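Local coordinates for PA14 domain-containing protein (Clostridium clariflavum, PDB 6QDI), which probably senses plant biomass sugars outside the cell through tandem calcium-binding PA14 domains, as the sensory part of an RsgI-type membrane anti-sigma factor, at residues Asn16-Arg21 with Ile175-Asp180; Gly6-Asn11 with Asn33-Glu38; Ile234-Ala239 with Asn243-Glu248. One frame throughout, in Å; residues are numbered along the deposited sequence. Where two conformers were deposited one is given.

Contact 1: Asn16-Arg21 with Ile175-Asp180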
ATOM      1  N   ASN A  16       3.683   0.708   0.399  1.00  8.70           N
ATOM      2  CA  ASN A  16       3.756   2.131   0.719  1.00  9.38           C
ATOM      3  C   ASN A  16       3.263   2.412   2.135  1.00  9.00           C
ATOM      4  O   ASN A  16       2.184   2.965   2.368  1.00  8.99           O
ATOM      5  CB  ASN A  16       3.101   3.017  -0.339  1.00  9.48           C
ATOM      6  CG  ASN A  16       3.611   4.409  -0.261  1.00 11.73           C
ATOM      7  OD1 ASN A  16       4.636   4.673   0.392  1.00 16.25           O
ATOM      8  ND2 ASN A  16       2.992   5.292  -0.989  1.00 12.69           N
ATOM      9  N   PHE A  17       4.065   1.988   3.098  1.00  9.68           N
ATOM     10  CA  PHE A  17       3.809   2.167   4.513  1.00  9.37           C
ATOM     11  C   PHE A  17       3.701   3.627   4.901  1.00  9.97           C
ATOM     12  O   PHE A  17       4.558   4.431   4.508  1.00 12.18           O
ATOM     13  CB  PHE A  17       4.970   1.519   5.280  1.00  9.90           C
ATOM     14  CG  PHE A  17       4.931   1.785   6.751  1.00 10.26           C
ATOM     15  CD1 PHE A  17       4.164   1.013   7.607  1.00 10.01           C
ATOM     16  CD2 PHE A  17       5.684   2.801   7.290  1.00 10.97           C
ATOM     17  CE1 PHE A  17       4.150   1.260   8.985  1.00 10.67           C
ATOM     18  CE2 PHE A  17       5.639   3.086   8.646  1.00 11.61           C
ATOM     19  CZ  PHE A  17       4.904   2.295   9.492  1.00 10.97           C
ATOM     20  N   LYS A  18       2.655   3.959   5.658  1.00  9.34           N
ATOM     21  CA  LYS A  18       2.491   5.293   6.178  1.00  9.81           C
ATOM     22  C   LYS A  18       2.399   5.439   7.689  1.00 10.40           C
ATOM     23  O   LYS A  18       2.639   6.543   8.197  1.00 12.79           O
ATOM     24  CB  LYS A  18       1.286   5.979   5.546  1.00 12.50           C
ATOM     25  CG  LYS A  18       1.378   6.128   4.023  1.00 13.40           C
ATOM     26  CD  LYS A  18       2.508   7.084   3.564  1.00 17.53           C
ATOM     27  CE  LYS A  18       2.633   7.193   2.038  1.00 20.36           C
ATOM     28  NZ  LYS A  18       3.736   8.094   1.547  1.00 24.59           N
ATOM     29  N   LEU A  19       2.052   4.387   8.422  1.00  9.89           N
ATOM     30  CA  LEU A  19       1.776   4.551   9.863  1.00 10.35           C
ATOM     31  C   LEU A  19       1.760   3.222  10.535  1.00  9.37           C
ATOM     32  O   LEU A  19       1.190   2.238  10.000  1.00  9.70           O
ATOM     33  CB  LEU A  19       0.416   5.192  10.074  1.00 11.56           C
ATOM     34  CG  LEU A  19      -0.074   5.369  11.500  1.00 13.16           C
ATOM     35  CD1 LEU A  19       0.717   6.449  12.212  1.00 15.38           C
ATOM     36  CD2 LEU A  19      -1.557   5.692  11.480  1.00 14.06           C
ATOM     37  N   THR A  20       2.399   3.159  11.705  1.00  9.71           N
ATOM     38  CA  THR A  20       2.171   2.040  12.599  1.00  9.80           C
ATOM     39  C   THR A  20       1.525   2.551  13.904  1.00 10.49           C
ATOM     40  O   THR A  20       1.798   3.657  14.348  1.00 11.08           O
ATOM     41  CB  THR A  20       3.494   1.284  12.915  1.00 10.02           C
ATOM     42  OG1 THR A  20       3.189   0.056  13.577  1.00 10.74           O
ATOM     43  CG2 THR A  20       4.471   2.107  13.763  1.00 11.44           C
ATOM     44  N   ARG A  21       0.682   1.706  14.476  1.00 10.19           N
ATOM     45  CA  ARG A  21       0.075   2.019  15.777  1.00 10.78           C
ATOM     46  C   ARG A  21      -0.406   0.733  16.385  1.00 10.12           C
ATOM     47  O   ARG A  21      -0.554  -0.278  15.701  1.00 11.91           O
ATOM     48  CB  ARG A  21      -1.075   3.008  15.617  1.00 11.53           C
ATOM     49  CG  ARG A  21      -2.321   2.441  14.953  1.00 11.87           C
ATOM     50  CD  ARG A  21      -3.341   3.498  14.606  1.00 12.13           C
ATOM     51  NE  ARG A  21      -4.598   2.903  14.162  1.00 11.40           N
ATOM     52  CZ  ARG A  21      -5.575   3.540  13.501  1.00 11.36           C
ATOM     53  NH1 ARG A  21      -5.478   4.839  13.186  1.00 14.01           N
ATOM     54  NH2 ARG A  21      -6.658   2.852  13.135  1.00 11.71           N
ATOM     55  N   ILE A 175       2.109  17.576  -3.920  1.00  7.49           N
ATOM     56  CA  ILE A 175       3.363  16.836  -3.854  1.00  7.61           C
ATOM     57  C   ILE A 175       3.079  15.400  -3.406  1.00  7.34           C
ATOM     58  O   ILE A 175       2.371  15.184  -2.419  1.00  9.01           O
ATOM     59  CB  ILE A 175       4.381  17.530  -2.927  1.00  9.27           C
ATOM     60  CG1 ILE A 175       4.803  18.864  -3.548  1.00 11.06           C
ATOM     61  CG2 ILE A 175       5.600  16.599  -2.714  1.00  9.84           C
ATOM     62  CD1 ILE A 175       5.635  19.738  -2.654  1.00 13.20           C
ATOM     63  N   ASP A 176       3.618  14.427  -4.152  1.00  7.29           N
ATOM     64  CA  ASP A 176       3.612  13.006  -3.765  1.00  7.16           C
ATOM     65  C   ASP A 176       5.007  12.612  -3.306  1.00  6.63           C
ATOM     66  O   ASP A 176       5.977  12.862  -3.995  1.00  7.48           O
ATOM     67  CB  ASP A 176       3.179  12.113  -4.954  1.00  7.44           C
ATOM     68  CG  ASP A 176       1.675  11.994  -5.092  1.00  7.05           C
ATOM     69  OD1 ASP A 176       1.009  11.909  -4.041  1.00  7.90           O
ATOM     70  OD2 ASP A 176       1.166  11.990  -6.244  1.00  6.71           O
ATOM     71  N   SER A 177       5.076  12.030  -2.110  1.00  6.91           N
ATOM     72  CA  SER A 177       6.349  11.700  -1.490  0.51  7.14           C
ATOM     73  C   SER A 177       7.219  10.765  -2.326  1.00  6.66           C
ATOM     74  O   SER A 177       8.437  10.935  -2.414  1.00  6.70           O
ATOM     75  CB  SER A 177       6.038  11.078  -0.134  0.51  8.64           C
ATOM     76  OG  SER A 177       5.413  12.058   0.681  0.51 12.72           O
ATOM     77  N   VAL A 178       6.561   9.722  -2.835  1.00  6.93           N
ATOM     78  CA  VAL A 178       7.141   8.733  -3.714  1.00  7.22           C
ATOM     79  C   VAL A 178       6.135   8.341  -4.787  1.00  6.93           C
ATOM     80  O   VAL A 178       4.955   8.628  -4.632  1.00  8.76           O
ATOM     81  CB  VAL A 178       7.623   7.462  -2.966  1.00  8.46           C
ATOM     82  CG1 VAL A 178       8.763   7.744  -2.040  1.00  8.64           C
ATOM     83  CG2 VAL A 178       6.481   6.775  -2.250  1.00  9.31           C
ATOM     84  N   ILE A 179       6.610   7.698  -5.843  1.00  6.75           N
ATOM     85  CA  ILE A 179       5.716   7.156  -6.841  1.00  6.82           C
ATOM     86  C   ILE A 179       5.653   5.639  -6.610  1.00  6.33           C
ATOM     87  O   ILE A 179       6.445   4.881  -7.134  1.00  6.83           O
ATOM     88  CB  ILE A 179       6.136   7.503  -8.257  1.00  7.82           C
ATOM     89  CG1 ILE A 179       6.536   8.965  -8.427  1.00  9.31           C
ATOM     90  CG2 ILE A 179       5.030   7.067  -9.242  1.00  8.03           C
ATOM     91  CD1 ILE A 179       5.536   9.950  -7.923  1.00 10.30           C
ATOM     92  N   ASP A 180       4.686   5.247  -5.788  1.00  6.44           N
ATOM     93  CA  ASP A 180       4.528   3.841  -5.394  1.00  6.95           C
ATOM     94  C   ASP A 180       3.052   3.615  -5.150  1.00  6.65           C
ATOM     95  O   ASP A 180       2.611   3.641  -3.999  1.00  8.38           O
ATOM     96  CB  ASP A 180       5.354   3.573  -4.147  1.00  8.33           C
ATOM     97  CG  ASP A 180       5.369   2.130  -3.749  1.00 10.95           C
ATOM     98  OD1 ASP A 180       5.051   1.282  -4.587  1.00 13.97           O
ATOM     99  OD2 ASP A 180       5.755   1.829  -2.601  1.00 12.04           O
TER
HETATM  100  O   HOH W   1       0.508   5.200  -2.413  1.00 14.42           O
HETATM  101  O   HOH W   2       3.511   8.407  -1.626  1.00 16.29           O
HETATM  102  O   HOH W   3       7.127   3.423  -0.993  1.00 19.13           O

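Contact 2: Gly6-Asn11 with Asn33-Glu38. With CA (calcium ion), chain G.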
ATOM      1  N   GLY A   6      -0.771  -2.591  14.136  1.00  8.86           N
ATOM      2  CA  GLY A   6      -1.316  -2.363  12.815  1.00  8.85           C
ATOM      3  C   GLY A   6      -0.325  -1.507  12.028  1.00  8.59           C
ATOM      4  O   GLY A   6       0.006  -0.399  12.458  1.00  9.96           O
ATOM      5  N   ASP A   7       0.097  -2.029  10.861  1.00  8.41           N
ATOM      6  CA  ASP A   7       0.880  -1.293   9.885  1.00  7.90           C
ATOM      7  C   ASP A   7      -0.089  -0.945   8.771  1.00  7.40           C
ATOM      8  O   ASP A   7      -0.709  -1.837   8.159  1.00  7.83           O
ATOM      9  CB  ASP A   7       2.046  -2.140   9.406  1.00  8.34           C
ATOM     10  CG  ASP A   7       3.083  -2.357  10.474  1.00  9.56           C
ATOM     11  OD1 ASP A   7       3.356  -1.463  11.278  1.00 10.38           O
ATOM     12  OD2 ASP A   7       3.621  -3.485  10.502  1.00 13.57           O
ATOM     13  N   TYR A   8      -0.191   0.349   8.514  1.00  7.58           N
ATOM     14  CA  TYR A   8      -1.142   0.897   7.583  1.00  7.79           C
ATOM     15  C   TYR A   8      -0.440   1.372   6.324  1.00  7.85           C
ATOM     16  O   TYR A   8       0.522   2.159   6.389  1.00  8.44           O
ATOM     17  CB  TYR A   8      -1.908   2.104   8.246  1.00  8.60           C
ATOM     18  CG  TYR A   8      -2.854   1.650   9.348  1.00  8.56           C
ATOM     19  CD1 TYR A   8      -2.378   1.223  10.588  1.00  8.98           C
ATOM     20  CD2 TYR A   8      -4.211   1.627   9.124  1.00  8.59           C
ATOM     21  CE1 TYR A   8      -3.227   0.760  11.570  1.00  8.92           C
ATOM     22  CE2 TYR A   8      -5.092   1.161  10.092  1.00  8.60           C
ATOM     23  CZ  TYR A   8      -4.596   0.716  11.306  1.00  8.61           C
ATOM     24  OH  TYR A   8      -5.522   0.275  12.244  1.00  9.63           O
ATOM     25  N   PHE A   9      -0.970   0.917   5.187  1.00  7.50           N
ATOM     26  CA  PHE A   9      -0.368   1.109   3.876  1.00  7.52           C
ATOM     27  C   PHE A   9      -1.296   1.909   2.989  1.00  7.00           C
ATOM     28  O   PHE A   9      -2.525   1.749   3.029  1.00  7.85           O
ATOM     29  CB  PHE A   9      -0.090  -0.251   3.227  1.00  7.44           C
ATOM     30  CG  PHE A   9       0.897  -1.085   4.016  1.00  7.81           C
ATOM     31  CD1 PHE A   9       2.252  -1.015   3.744  1.00  8.69           C
ATOM     32  CD2 PHE A   9       0.476  -1.982   4.984  1.00  8.72           C
ATOM     33  CE1 PHE A   9       3.159  -1.773   4.470  1.00  9.48           C
ATOM     34  CE2 PHE A   9       1.389  -2.736   5.709  1.00  9.04           C
ATOM     35  CZ  PHE A   9       2.719  -2.623   5.425  1.00  9.60           C
ATOM     36  N   ASP A  10      -0.707   2.733   2.138  1.00  7.29           N
ATOM     37  CA  ASP A  10      -1.443   3.671   1.306  1.00  7.33           C
ATOM     38  C   ASP A  10      -2.027   3.038   0.053  1.00  6.75           C
ATOM     39  O   ASP A  10      -2.716   3.716  -0.676  1.00  8.38           O
ATOM     40  CB  ASP A  10      -0.551   4.859   0.881  1.00  9.02           C
ATOM     41  CG  ASP A  10      -1.101   6.243   1.253  1.00 10.51           C
ATOM     42  OD1 ASP A  10      -2.098   6.376   1.895  1.00  9.87           O
ATOM     43  OD2 ASP A  10      -0.354   7.262   1.022  1.00 13.03           O
ATOM     44  N   ASN A  11      -1.722   1.779  -0.229  1.00  6.87           N
ATOM     45  CA  ASN A  11      -2.201   1.077  -1.423  1.00  6.49           C
ATOM     46  C   ASN A  11      -3.043  -0.132  -1.028  1.00  6.26           C
ATOM     47  O   ASN A  11      -3.087  -0.517   0.150  1.00  7.14           O
ATOM     48  CB  ASN A  11      -0.986   0.616  -2.259  1.00  6.15           C
ATOM     49  CG  ASN A  11      -0.206   1.789  -2.777  1.00  6.04           C
ATOM     50  OD1 ASN A  11      -0.778   2.792  -3.193  1.00  6.46           O
ATOM     51  ND2 ASN A  11       1.104   1.621  -2.853  1.00  7.31           N
ATOM     52  N   ASN A  33     -14.070   6.880   4.480  1.00 11.73           N
ATOM     53  CA  ASN A  33     -12.918   7.706   4.856  1.00 13.35           C
ATOM     54  C   ASN A  33     -11.751   6.875   5.267  1.00 11.18           C
ATOM     55  O   ASN A  33     -11.859   5.693   5.483  1.00 13.25           O
ATOM     56  CB  ASN A  33     -13.294   8.622   5.978  1.00 16.49           C
ATOM     57  CG  ASN A  33     -14.211   9.698   5.489  1.00 22.15           C
ATOM     58  OD1 ASN A  33     -14.006  10.263   4.389  1.00 25.67           O
ATOM     59  ND2 ASN A  33     -15.247   9.948   6.232  1.00 28.51           N
ATOM     60  N   SER A  34     -10.630   7.524   5.397  1.00 12.38           N
ATOM     61  CA  SER A  34      -9.416   6.901   5.695  1.00 13.68           C
ATOM     62  C   SER A  34      -9.331   6.343   7.130  1.00 11.89           C
ATOM     63  O   SER A  34      -9.963   6.915   8.037  1.00 13.56           O
ATOM     64  CB  SER A  34      -8.391   8.051   5.521  1.00 16.38           C
ATOM     65  OG  SER A  34      -7.145   7.620   5.808  1.00 16.33           O
ATOM     66  N   PRO A  35      -8.462   5.347   7.390  1.00 11.44           N
ATOM     67  CA  PRO A  35      -8.235   4.996   8.800  1.00 11.43           C
ATOM     68  C   PRO A  35      -7.452   5.987   9.607  1.00 12.85           C
ATOM     69  O   PRO A  35      -7.447   5.867  10.835  1.00 16.07           O
ATOM     70  CB  PRO A  35      -7.419   3.688   8.758  1.00 13.22           C
ATOM     71  CG  PRO A  35      -7.512   3.212   7.402  0.60 13.57           C
ATOM     72  CD  PRO A  35      -7.814   4.372   6.492  1.00 12.87           C
ATOM     73  N   ALA A  36      -6.729   6.884   8.971  1.00 11.92           N
ATOM     74  CA  ALA A  36      -5.824   7.762   9.717  1.00 12.85           C
ATOM     75  C   ALA A  36      -5.412   8.901   8.822  1.00 12.21           C
ATOM     76  O   ALA A  36      -5.362   8.735   7.596  1.00 12.67           O
ATOM     77  CB  ALA A  36      -4.602   6.974  10.175  1.00 14.98           C
ATOM     78  N   LYS A  37      -5.005  10.029   9.433  1.00 13.81           N
ATOM     79  CA  LYS A  37      -4.634  11.190   8.626  1.00 14.27           C
ATOM     80  C   LYS A  37      -3.441  10.915   7.702  1.00 12.38           C
ATOM     81  O   LYS A  37      -3.312  11.532   6.653  1.00 15.66           O
ATOM     82  CB  LYS A  37      -4.391  12.395   9.521  1.00 17.63           C
ATOM     83  CG  LYS A  37      -3.173  12.323  10.404  1.00 17.44           C
ATOM     84  CD  LYS A  37      -3.074  13.555  11.284  1.00 20.09           C
ATOM     85  CE  LYS A  37      -1.774  13.622  12.063  1.00 22.69           C
ATOM     86  NZ  LYS A  37      -1.594  12.468  12.983  1.00 23.80           N
ATOM     87  N   GLU A  38      -2.594   9.952   8.085  1.00 12.90           N
ATOM     88  CA  GLU A  38      -1.417   9.604   7.322  1.00 13.06           C
ATOM     89  C   GLU A  38      -1.730   8.819   6.054  1.00 12.36           C
ATOM     90  O   GLU A  38      -0.855   8.676   5.200  1.00 13.95           O
ATOM     91  CB  GLU A  38      -0.433   8.784   8.171  1.00 13.54           C
ATOM     92  CG  GLU A  38       0.245   9.565   9.283  1.00 15.38           C
ATOM     93  CD  GLU A  38      -0.591   9.703  10.543  1.00 16.21           C
ATOM     94  OE1 GLU A  38      -1.711   9.134  10.641  1.00 15.32           O
ATOM     95  OE2 GLU A  38      -0.119  10.397  11.483  1.00 20.15           O
TER
HETATM   96 CA    CA G 406      -4.613   4.867  -1.587  1.00  7.31          CA
HETATM   97  O   HOH W   4      -0.443   9.448   2.560  1.00 22.40           O
HETATM   98  O   HOH W   5      -4.530   5.767   0.612  1.00  8.32           O
HETATM   99  O   HOH W   6      -3.362   3.844  -3.442  1.00  8.63           O
HETATM  100  O   HOH W   7      -2.782   6.502  -1.959  1.00 11.37           O

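Contact 3: Ile234-Ala239 with Asn243-Glu248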
ATOM      1  N   ILE A 234      11.110   5.941 -21.957  1.00  8.65           N
ATOM      2  CA  ILE A 234      10.092   4.889 -21.913  1.00  9.35           C
ATOM      3  C   ILE A 234       8.849   5.473 -22.516  1.00  8.83           C
ATOM      4  O   ILE A 234       8.328   6.467 -22.005  1.00  9.10           O
ATOM      5  CB  ILE A 234       9.814   4.393 -20.469  1.00  9.74           C
ATOM      6  CG1 ILE A 234      11.044   3.760 -19.844  1.00 10.56           C
ATOM      7  CG2 ILE A 234       8.606   3.449 -20.495  1.00 10.36           C
ATOM      8  CD1 ILE A 234      10.944   3.408 -18.385  1.00 10.29           C
ATOM      9  N   ASP A 235       8.422   4.903 -23.651  1.00  9.19           N
ATOM     10  CA  ASP A 235       7.263   5.392 -24.402  1.00 10.16           C
ATOM     11  C   ASP A 235       6.211   4.314 -24.440  1.00  9.59           C
ATOM     12  O   ASP A 235       6.176   3.522 -25.393  1.00 11.76           O
ATOM     13  CB  ASP A 235       7.707   5.820 -25.814  1.00 11.42           C
ATOM     14  CG  ASP A 235       6.587   6.456 -26.648  1.00 14.26           C
ATOM     15  OD1 ASP A 235       5.501   6.684 -26.131  1.00 17.36           O
ATOM     16  OD2 ASP A 235       6.807   6.731 -27.854  1.00 17.98           O
ATOM     17  N   LYS A 236       5.381   4.263 -23.407  1.00  9.89           N
ATOM     18  CA  LYS A 236       4.411   3.177 -23.235  1.00  9.79           C
ATOM     19  C   LYS A 236       3.007   3.745 -22.997  1.00  8.58           C
ATOM     20  O   LYS A 236       2.183   3.124 -22.343  1.00  9.79           O
ATOM     21  CB  LYS A 236       4.872   2.217 -22.130  1.00 10.85           C
ATOM     22  CG  LYS A 236       6.107   1.444 -22.472  1.00 11.84           C
ATOM     23  CD  LYS A 236       5.885   0.428 -23.568  1.00 13.33           C
ATOM     24  CE  LYS A 236       7.204  -0.210 -23.949  1.00 17.24           C
ATOM     25  NZ  LYS A 236       7.066  -1.322 -24.906  1.00 21.21           N
ATOM     26  N   TRP A 237       2.726   4.921 -23.562  1.00  9.92           N
ATOM     27  CA  TRP A 237       1.486   5.632 -23.308  1.00  9.67           C
ATOM     28  C   TRP A 237       0.281   4.883 -23.800  1.00 10.74           C
ATOM     29  O   TRP A 237      -0.757   4.911 -23.168  1.00 11.70           O
ATOM     30  CB  TRP A 237       1.541   7.008 -23.960  1.00 10.36           C
ATOM     31  CG  TRP A 237       0.439   7.885 -23.566  1.00  9.75           C
ATOM     32  CD1 TRP A 237      -0.507   8.460 -24.374  1.00 11.17           C
ATOM     33  CD2 TRP A 237       0.140   8.361 -22.236  1.00  8.66           C
ATOM     34  NE1 TRP A 237      -1.364   9.227 -23.646  1.00 10.99           N
ATOM     35  CE2 TRP A 237      -1.005   9.162 -22.327  1.00  9.33           C
ATOM     36  CE3 TRP A 237       0.699   8.146 -20.975  1.00  9.07           C
ATOM     37  CZ2 TRP A 237      -1.567   9.777 -21.212  1.00  9.49           C
ATOM     38  CZ3 TRP A 237       0.126   8.766 -19.871  1.00  9.03           C
ATOM     39  CH2 TRP A 237      -0.988   9.558 -20.009  1.00  9.30           C
ATOM     40  N   THR A 238       0.410   4.221 -24.934  1.00 11.64           N
ATOM     41  CA  THR A 238      -0.709   3.460 -25.478  1.00 13.90           C
ATOM     42  C   THR A 238      -0.510   1.974 -25.327  1.00 14.69           C
ATOM     43  O   THR A 238      -1.174   1.193 -26.029  1.00 18.34           O
ATOM     44  CB  THR A 238      -0.948   3.797 -26.949  1.00 18.26           C
ATOM     45  OG1 THR A 238       0.255   3.574 -27.668  1.00 20.20           O
ATOM     46  CG2 THR A 238      -1.371   5.237 -27.088  1.00 19.73           C
ATOM     47  N   ALA A 239       0.370   1.549 -24.409  1.00 14.64           N
ATOM     48  CA  ALA A 239       0.687   0.136 -24.321  1.00 16.72           C
ATOM     49  C   ALA A 239      -0.581  -0.678 -23.897  0.70 16.05           C
ATOM     50  O   ALA A 239      -0.694  -1.834 -24.301  1.00 20.78           O
ATOM     51  CB  ALA A 239       1.859  -0.079 -23.386  1.00 18.94           C
ATOM     52  N   ASN A 243       2.591  -3.992 -17.266  1.00 13.03           N
ATOM     53  CA  ASN A 243       3.923  -4.372 -17.613  1.00 13.40           C
ATOM     54  C   ASN A 243       4.866  -3.469 -16.890  1.00 11.90           C
ATOM     55  O   ASN A 243       4.511  -2.656 -16.038  1.00 11.55           O
ATOM     56  CB  ASN A 243       4.105  -4.331 -19.136  1.00 15.47           C
ATOM     57  CG  ASN A 243       5.002  -5.465 -19.680  1.00 19.77           C
ATOM     58  OD1 ASN A 243       5.943  -5.866 -19.034  1.00 19.77           O
ATOM     59  ND2 ASN A 243       4.694  -5.978 -20.893  1.00 24.97           N
ATOM     60  N   THR A 244       6.122  -3.769 -17.135  1.00 14.29           N
ATOM     61  CA  THR A 244       7.199  -2.992 -16.607  1.00 12.99           C
ATOM     62  C   THR A 244       8.084  -2.654 -17.811  1.00 12.33           C
ATOM     63  O   THR A 244       8.167  -3.409 -18.794  1.00 19.18           O
ATOM     64  CB  THR A 244       8.020  -3.742 -15.495  1.00 16.94           C
ATOM     65  OG1 THR A 244       7.242  -4.066 -14.318  1.00 18.37           O
ATOM     66  CG2 THR A 244       9.211  -2.966 -15.042  1.00 17.95           C
ATOM     67  N   ALA A 245       8.756  -1.522 -17.726  1.00  9.39           N
ATOM     68  CA  ALA A 245       9.737  -1.095 -18.713  1.00  9.87           C
ATOM     69  C   ALA A 245      10.911  -0.495 -17.956  1.00  9.09           C
ATOM     70  O   ALA A 245      10.769  -0.040 -16.808  1.00  9.65           O
ATOM     71  CB  ALA A 245       9.135  -0.055 -19.656  1.00 11.08           C
ATOM     72  N   LYS A 246      12.061  -0.437 -18.598  1.00  9.86           N
ATOM     73  CA  LYS A 246      13.249   0.109 -17.973  1.00 10.16           C
ATOM     74  C   LYS A 246      14.056   0.942 -18.946  1.00 10.23           C
ATOM     75  O   LYS A 246      13.976   0.764 -20.174  1.00 11.07           O
ATOM     76  CB  LYS A 246      14.098  -0.973 -17.374  1.00 11.62           C
ATOM     77  CG  LYS A 246      14.710  -1.969 -18.355  1.00 13.26           C
ATOM     78  CD  LYS A 246      15.478  -3.085 -17.631  1.00 16.50           C
ATOM     79  CE  LYS A 246      16.019  -4.195 -18.525  1.00 21.36           C
ATOM     80  NZ  LYS A 246      16.517  -3.768 -19.853  1.00 29.82           N
ATOM     81  N   THR A 247      14.846   1.836 -18.360  1.00  9.40           N
ATOM     82  CA  THR A 247      15.832   2.580 -19.139  1.00  9.46           C
ATOM     83  C   THR A 247      17.063   1.705 -19.382  1.00  9.82           C
ATOM     84  O   THR A 247      17.270   0.700 -18.712  1.00 10.88           O
ATOM     85  CB  THR A 247      16.247   3.891 -18.439  1.00  9.63           C
ATOM     86  OG1 THR A 247      16.955   3.615 -17.231  1.00 10.01           O
ATOM     87  CG2 THR A 247      15.028   4.749 -18.123  1.00 10.14           C
ATOM     88  N   GLU A 248      17.920   2.170 -20.274  1.00 10.57           N
ATOM     89  CA  GLU A 248      19.295   1.717 -20.300  1.00 11.41           C
ATOM     90  C   GLU A 248      20.010   2.232 -19.048  1.00 11.22           C
ATOM     91  O   GLU A 248      19.515   3.104 -18.339  1.00 12.02           O
ATOM     92  CB  GLU A 248      20.001   2.235 -21.559  1.00 13.90           C
ATOM     93  CG  GLU A 248      19.351   1.772 -22.836  1.00 16.96           C
ATOM     94  CD  GLU A 248      19.324   0.282 -22.899  1.00 22.27           C
ATOM     95  OE1 GLU A 248      20.413  -0.331 -22.858  1.00 28.86           O
ATOM     96  OE2 GLU A 248      18.219  -0.292 -22.966  1.00 30.90           O
TER

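Contact 1: Asn16-Arg21 with Ile175-Asp180
Asn16 and Asp180 mark the closest backbone approach, with their CA atoms 6.4 Å apart. From there the segments diverge: 16-21 runs off as a strand from Phe17 onward, while 175-180 ends one strand at Asp176 and loops through Ser177-Ile179. Asn16 sits at positive phi (69°), a left-handed conformation that asparagine adopts more readily than most residues with a side chain. Two residues, Lys18 and Leu19, stand opposite the single Tyr8 of strand 4-9, a classic beta bulge.

The two segments come from successive PA14 domains, so this is a small, wet meeting of domains rather than part of either hydrophobic core. With chi1 at -159°, Asn16 carries its amide across to the loop, where OD1 lies 3.8 Å from Val178 CG2. The side chains of Asn16 and Asp180 pass alongside each other, running opposite ways, their amide and carboxylate planes 35° apart; Asn16 CB rests 3.7 Å from Asp180 OD2.

Water does most of the polar joining. One molecule donates to both Asn16 OD1 (3.1 Å) and Asp180 OD2 (2.6 Å), tying amide to carboxylate, while Asp180 OD1 is held by a salt bridge to Arg274. A second accepts from Asn16 ND2 and from Lys18 NZ, the latter at 3.2 Å, and gives a weak bond to Val178 O. The length of lysine suits this place: its chain, bent about the CB-CG bond and extended beyond it, brings NZ to 4.1 Å from Ser177 CB. A third water accepts from Asn16 ND2 at 2.9 Å and also lies near Asp180 O.

Contact 2: Gly6-Asn11 with Asn33-Glu38
The first calcium site of the N-terminal PA14 domain is where Asp10 comes near the backbone of Glu38; Tyr8, two residues earlier and still in strand 4-9, meets Pro35. The loop 33-38, which has no regular structure, packs here against the end of strand 4-9. Asp10 binds calcium through its main-chain O at 2.4 Å, with Asp42 OD2, Ser44 O and three waters among the other ligands. Its carboxylate stays in the second shell: OD1 accepts a hydrogen bond from a calcium-bound water at 2.8 Å and is also held by Arg40 N. On the other oxygen, a separate water donates both to Asp10 OD2 (2.7 Å) and to Glu38 O (2.8 Å), bridging the two segments where the direct gap from Asp10 OD1 to Glu38 O is 4.2 Å.

The dry half is formed by Tyr8 and Pro35. With CG beside the backbone N (chi1 -70°), the tyrosine ring turns its CD2-CE2 side to the proline, and CE2 lies 3.7 Å from Pro35 CB. A rigid proline suits a loop pressed on an aromatic, while Tyr8 OH is hydrogen-bonded to Asp23. Within the loop, Lys37 NZ makes a salt bridge to Glu38 OE2 at 3.0 Å, from above the carboxylate plane. Calcium would polarise the water it shares with Asp10, probably strengthening that water's bond to the negatively charged carboxylate.

Contact 3: Ile234-Ala239 with Asn243-Glu248
Ile234 and Ala245 make the main apolar contact between these segments, with Ile234 CG2 3.6 Å from Ala245 CB. Strands 234-236 and 243-246 approach to 7.9 Å between axes, and their directions lie 154° apart. That spacing is one of side-chain packing between facing layers, not of strands paired within a sheet. Ile234 uses both branches. Its first torsion (chi1 -63°) sets CG2 anti to the backbone N, against the alanine methyl, while the extended CG1-CD1 arm runs along the opposing backbone. CD1 comes within 3.8 Å of Ala245 O and continues to 4.3 Å from Thr247 CG2. A beta-branched residue fills the space between layers, and the small alanine lets the isoleucine come close to its strand. Lys236 adds only an aliphatic touch, CG to Ala245 CB at 4.4 Å.

The polar bonds stay within each segment. Asn243 OD1 accepts from Thr244 N at 2.8 Å; the donor lies in the carbonyl plane but well to the side of the C=O direction (99°). Thr247 OG1 donates to Glu248 O at 2.8 Å, tilted out of that carbonyl's plane, and in turn accepts from Phe216 N, so the buried hydroxyl is engaged twice. Beyond Lys236 the chain turns a corner in a type I beta turn closed by Ala239 N to Lys236 O at 3.2 Å.

In the C-terminal PA14 domain, the segments lie on two facing sheets of a beta sandwich. Ile234 is backbone-bonded to Leu226 of strand 223-228, whereas Ala245 and Thr247 pair with Val218 and Phe216 of strand 212-220. The Ile234 side chain also packs on Val218, and Trp237, at the corner, makes a cation-pi contact with Arg265 of strand 257-266.

In the fold
Contacts 1 and 2 adjoin, their centres 9 Å apart, because strands 4-9 and 17-23 are antiparallel neighbours in one sheet. Thr20 OG1 and Asp7 OD1, 2.8 Å apart, probably share a hydrogen bond across these strands, and Lys18 CE packs 3.2 Å from Asp10 OD2. Asn11 ND2, 2.8 Å from Asp180 O, probably bonds across the domain boundary, so the loop beside the first calcium also reaches the second PA14 domain. Contact 1 lies about 8 Å from that calcium, measured from the Asn16 side chain. Contact 3 is remote, its centre 24 Å from that of contact 1 and 30 Å from that of contact 2, inside the second domain.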